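PDB 3TQU: dITP/XTP pyrophosphatase from Coxiella burnetii, which probably hydrolyses the non-canonical purine nucleotides XTP, dITP and ITP to their monophosphates and diphosphate, clearing them from the nucleotide pool. Local coordinates for residues L75-L80 with Q103-A108; N81-P84 with R90-G93. All blocks are in the same frame, centred on the assembly; numbering follows the deposited sequence.

Contact 1 (L75-L80 with Q103-A108)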
# COMPACT_ATOMS: atom_id res chain seq x y z
N LEU A 75 -15.89 4.83 2.19
CA LEU A 75 -16.80 4.49 1.12
C LEU A 75 -16.39 5.29 -0.11
O LEU A 75 -16.16 6.50 -0.00
CB LEU A 75 -18.22 4.85 1.52
CG LEU A 75 -19.34 4.57 0.53
CD1 LEU A 75 -19.40 3.09 0.19
CD2 LEU A 75 -20.67 5.06 1.09
N THR A 76 -16.28 4.64 -1.26
CA THR A 76 -15.99 5.33 -2.50
C THR A 76 -17.14 5.11 -3.48
O THR A 76 -17.58 3.99 -3.68
CB THR A 76 -14.68 4.85 -3.14
OG1 THR A 76 -14.80 3.47 -3.50
CG2 THR A 76 -13.51 5.03 -2.18
N ILE A 77 -17.62 6.20 -4.08
CA ILE A 77 -18.75 6.11 -4.99
C ILE A 77 -18.36 6.55 -6.40
O ILE A 77 -17.93 7.68 -6.62
CB ILE A 77 -19.94 6.93 -4.47
CG1 ILE A 77 -20.37 6.40 -3.10
CG2 ILE A 77 -21.10 6.87 -5.45
CD1 ILE A 77 -21.47 7.20 -2.42
N ALA A 78 -18.52 5.64 -7.35
CA ALA A 78 -18.08 5.85 -8.72
C ALA A 78 -18.59 7.16 -9.31
O ALA A 78 -17.82 7.95 -9.86
CB ALA A 78 -18.47 4.67 -9.61
N ALA A 79 -19.89 7.40 -9.19
CA ALA A 79 -20.51 8.59 -9.77
C ALA A 79 -20.02 9.88 -9.10
O ALA A 79 -20.19 10.96 -9.65
CB ALA A 79 -22.02 8.50 -9.69
N LEU A 80 -19.42 9.75 -7.92
CA LEU A 80 -18.92 10.91 -7.19
C LEU A 80 -17.40 10.97 -7.18
O LEU A 80 -16.80 11.52 -6.26
CB LEU A 80 -19.45 10.91 -5.75
CG LEU A 80 -20.97 10.91 -5.60
CD1 LEU A 80 -21.35 10.97 -4.12
CD2 LEU A 80 -21.59 12.06 -6.37
N GLN A 103 -27.75 10.98 4.28
CA GLN A 103 -28.58 11.89 3.51
C GLN A 103 -27.77 12.72 2.52
O GLN A 103 -28.23 12.98 1.41
CB GLN A 103 -29.39 12.80 4.44
CG GLN A 103 -30.58 12.10 5.07
CD GLN A 103 -31.52 11.52 4.04
OE1 GLN A 103 -31.86 12.17 3.06
NE2 GLN A 103 -31.94 10.27 4.26
N LYS A 104 -26.57 13.12 2.92
CA LYS A 104 -25.72 13.90 2.02
C LYS A 104 -25.28 13.06 0.83
O LYS A 104 -25.23 13.55 -0.30
CB LYS A 104 -24.52 14.47 2.77
CG LYS A 104 -23.68 15.42 1.92
CD LYS A 104 -23.09 16.54 2.76
CE LYS A 104 -22.34 17.55 1.90
NZ LYS A 104 -21.17 16.93 1.20
N VAL A 105 -24.96 11.80 1.07
CA VAL A 105 -24.60 10.89 -0.01
C VAL A 105 -25.77 10.70 -0.97
O VAL A 105 -25.60 10.74 -2.19
CB VAL A 105 -24.14 9.52 0.52
CG1 VAL A 105 -24.23 8.46 -0.57
CG2 VAL A 105 -22.72 9.63 1.06
N LEU A 106 -26.97 10.50 -0.42
CA LEU A 106 -28.16 10.32 -1.23
C LEU A 106 -28.46 11.56 -2.07
O LEU A 106 -28.82 11.46 -3.24
CB LEU A 106 -29.37 9.95 -0.36
CG LEU A 106 -29.33 8.57 0.30
CD1 LEU A 106 -30.51 8.39 1.26
CD2 LEU A 106 -29.32 7.47 -0.75
N GLU A 107 -28.30 12.74 -1.46
CA GLU A 107 -28.51 14.00 -2.18
C GLU A 107 -27.47 14.18 -3.28
O GLU A 107 -27.81 14.61 -4.39
CB GLU A 107 -28.44 15.19 -1.21
CG GLU A 107 -29.59 15.26 -0.22
CD GLU A 107 -29.47 16.44 0.72
OE1 GLU A 107 -28.46 17.17 0.64
OE2 GLU A 107 -30.38 16.64 1.55
N ALA A 108 -26.22 13.86 -2.98
CA ALA A 108 -25.13 13.99 -3.93
C ALA A 108 -25.36 13.14 -5.17
O ALA A 108 -25.16 13.60 -6.30
CB ALA A 108 -23.80 13.62 -3.27
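Leu80 lays its isobutyl end over Ala108 on helix 98-112. Leu80 CD1 lies 3.7 Å from Ala108 CB. Both branches of Leu80 come up to the Ala108 methyl, and Leu80 CD2 also reaches the carbonyl group, 3.9 Å from Ala108 O. One turn earlier in the helix, Val105 meets the strand residue Ile77. Only the ends touch: Ile77 CD1 is 3.6 Å from Val105 CG1, and the two side chains cross at a slant. Ile77 CG1 is anti to its carbonyl carbon (chi1 -59°), and the extended chi2 of 175° carries CD1 out to the helix. No hydrogen bond crosses between the segments; the meeting is mainly of aliphatic carbons. The backbones stay well apart, with Ile77 CA and Val105 CA 9.0 Å from each other. Tyr159, predicted to bind substrate, touches Val105 from a loop. In this HAM1-family protein, a helix here packs by aliphatic side chains against the end of a strand of the mixed sheet. The contact joins helix 98-112 to the end of strand 68-77 and to Leu80, just after the short 3-10 segment 78-79. Leu109 of the same helix, Ala119 of strand 118-128 and Ile147 of strand 137-147 also touch Ile77.

Contact 2 (N81-P84 with R90-G93)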
# COMPACT_ATOMS: atom_id res chain seq x y z
N ASN A 81 -16.78 10.41 -8.22
CA ASN A 81 -15.33 10.43 -8.35
C ASN A 81 -14.64 9.89 -7.10
O ASN A 81 -13.62 10.43 -6.65
CB ASN A 81 -14.83 11.84 -8.67
CG ASN A 81 -13.38 11.86 -9.13
OD1 ASN A 81 -12.89 10.89 -9.72
ND2 ASN A 81 -12.68 12.96 -8.87
N SER A 82 -15.21 8.83 -6.53
CA SER A 82 -14.66 8.12 -5.37
C SER A 82 -14.90 8.80 -4.02
O SER A 82 -14.47 8.30 -2.99
CB SER A 82 -13.17 7.81 -5.57
OG SER A 82 -13.00 6.73 -6.47
N ALA A 83 -15.59 9.93 -4.03
CA ALA A 83 -16.04 10.54 -2.78
C ALA A 83 -17.05 9.60 -2.13
O ALA A 83 -17.70 8.82 -2.82
CB ALA A 83 -16.65 11.90 -3.04
N PRO A 84 -17.20 9.68 -0.79
CA PRO A 84 -16.51 10.60 0.11
C PRO A 84 -15.05 10.22 0.37
O PRO A 84 -14.29 11.05 0.86
CB PRO A 84 -17.33 10.50 1.41
CG PRO A 84 -17.92 9.14 1.36
CD PRO A 84 -18.22 8.87 -0.09
N ARG A 90 -16.08 12.91 7.36
CA ARG A 90 -16.23 14.37 7.38
C ARG A 90 -17.24 14.87 6.35
O ARG A 90 -17.48 16.07 6.23
CB ARG A 90 -14.88 15.04 7.12
CG ARG A 90 -13.87 14.91 8.25
CD ARG A 90 -12.49 15.39 7.81
NE ARG A 90 -11.86 14.46 6.88
CZ ARG A 90 -10.72 14.70 6.23
NH1 ARG A 90 -10.09 15.85 6.41
NH2 ARG A 90 -10.22 13.79 5.41
N TYR A 91 -17.85 13.93 5.62
CA TYR A 91 -18.64 14.27 4.44
C TYR A 91 -19.81 15.23 4.70
O TYR A 91 -20.17 16.00 3.81
CB TYR A 91 -19.15 12.98 3.77
CG TYR A 91 -19.63 13.18 2.36
CD1 TYR A 91 -18.77 13.69 1.38
CD2 TYR A 91 -20.92 12.85 1.99
CE1 TYR A 91 -19.20 13.87 0.08
CE2 TYR A 91 -21.36 13.02 0.69
CZ TYR A 91 -20.49 13.53 -0.26
OH TYR A 91 -20.93 13.71 -1.55
N ALA A 92 -20.39 15.18 5.89
CA ALA A 92 -21.52 16.04 6.21
C ALA A 92 -21.17 17.11 7.24
O ALA A 92 -22.02 17.56 7.99
CB ALA A 92 -22.71 15.21 6.68
N GLY A 93 -19.90 17.50 7.28
CA GLY A 93 -19.43 18.49 8.23
C GLY A 93 -19.02 17.86 9.55
O GLY A 93 -19.22 16.67 9.76
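Tyr91 and Pro84 bury most of the surface here, and Ala83 adds a smaller share. Pro84 CB is the atom that does the touching. Pro84 CB sits 3.5 Å from Tyr91 CD1 and 3.7 Å from Tyr91 CG, so it meets the ring obliquely at its inner end, near the bond to CB. Pro84 CB is also 3.9 Å from Tyr91 CB, which extends the overlap to the root of the side chain. Ala83 lies further along the same ring. Its methyl makes a looser contact, with Ala83 CB 4.5 Å from Tyr91 CE1. The peptide bond between Ala83 and Pro84 is cis. Both residues direct their CB atoms toward the tyrosine. Tyr91 has CG anti to its backbone N (chi1 -163°), which sends the ring back toward the loop 81-84. The tyrosine is the second residue of a type I beta turn from Arg90 to Gly93, closed by a bond of 3.0 Å from Gly93 N to Arg90 O. Helix 98-112 adds Val105 and Ala108 beside the ring. Tyr159, predicted to bind substrate, touches both Pro84 and Tyr91. Between the two segments the chemistry is purely apolar, with no hydrogen bond. The contact therefore rests on carbon packing, while Lys104 adds a polar hold on Tyr91 through a cation-pi contact.

How the contacts relate
The centres of the two contacts are 7 Å apart. Contact 2 falls between the two segments of contact 1 in the sequence. The order is 75-80, 81-84, 90-93, 103-108, from the end of strand 68-77, third across the seven-stranded mixed sheet, to helix 98-112. Two probable backbone hydrogen bonds join the contacts: Ile77 N to Ala83 O at 2.9 Å, and Ser82 N to Ile77 O at 3.0 Å. Lys104 NZ of contact 1 hydrogen-bonds Tyr91 O of contact 2. Tyr91 also touches Leu80, Val105 and Ala108, so the two contacts share one cluster of side chains. Tyr159, a predicted substrate-binding residue, touches both contacts, consistent with their lying near the substrate site.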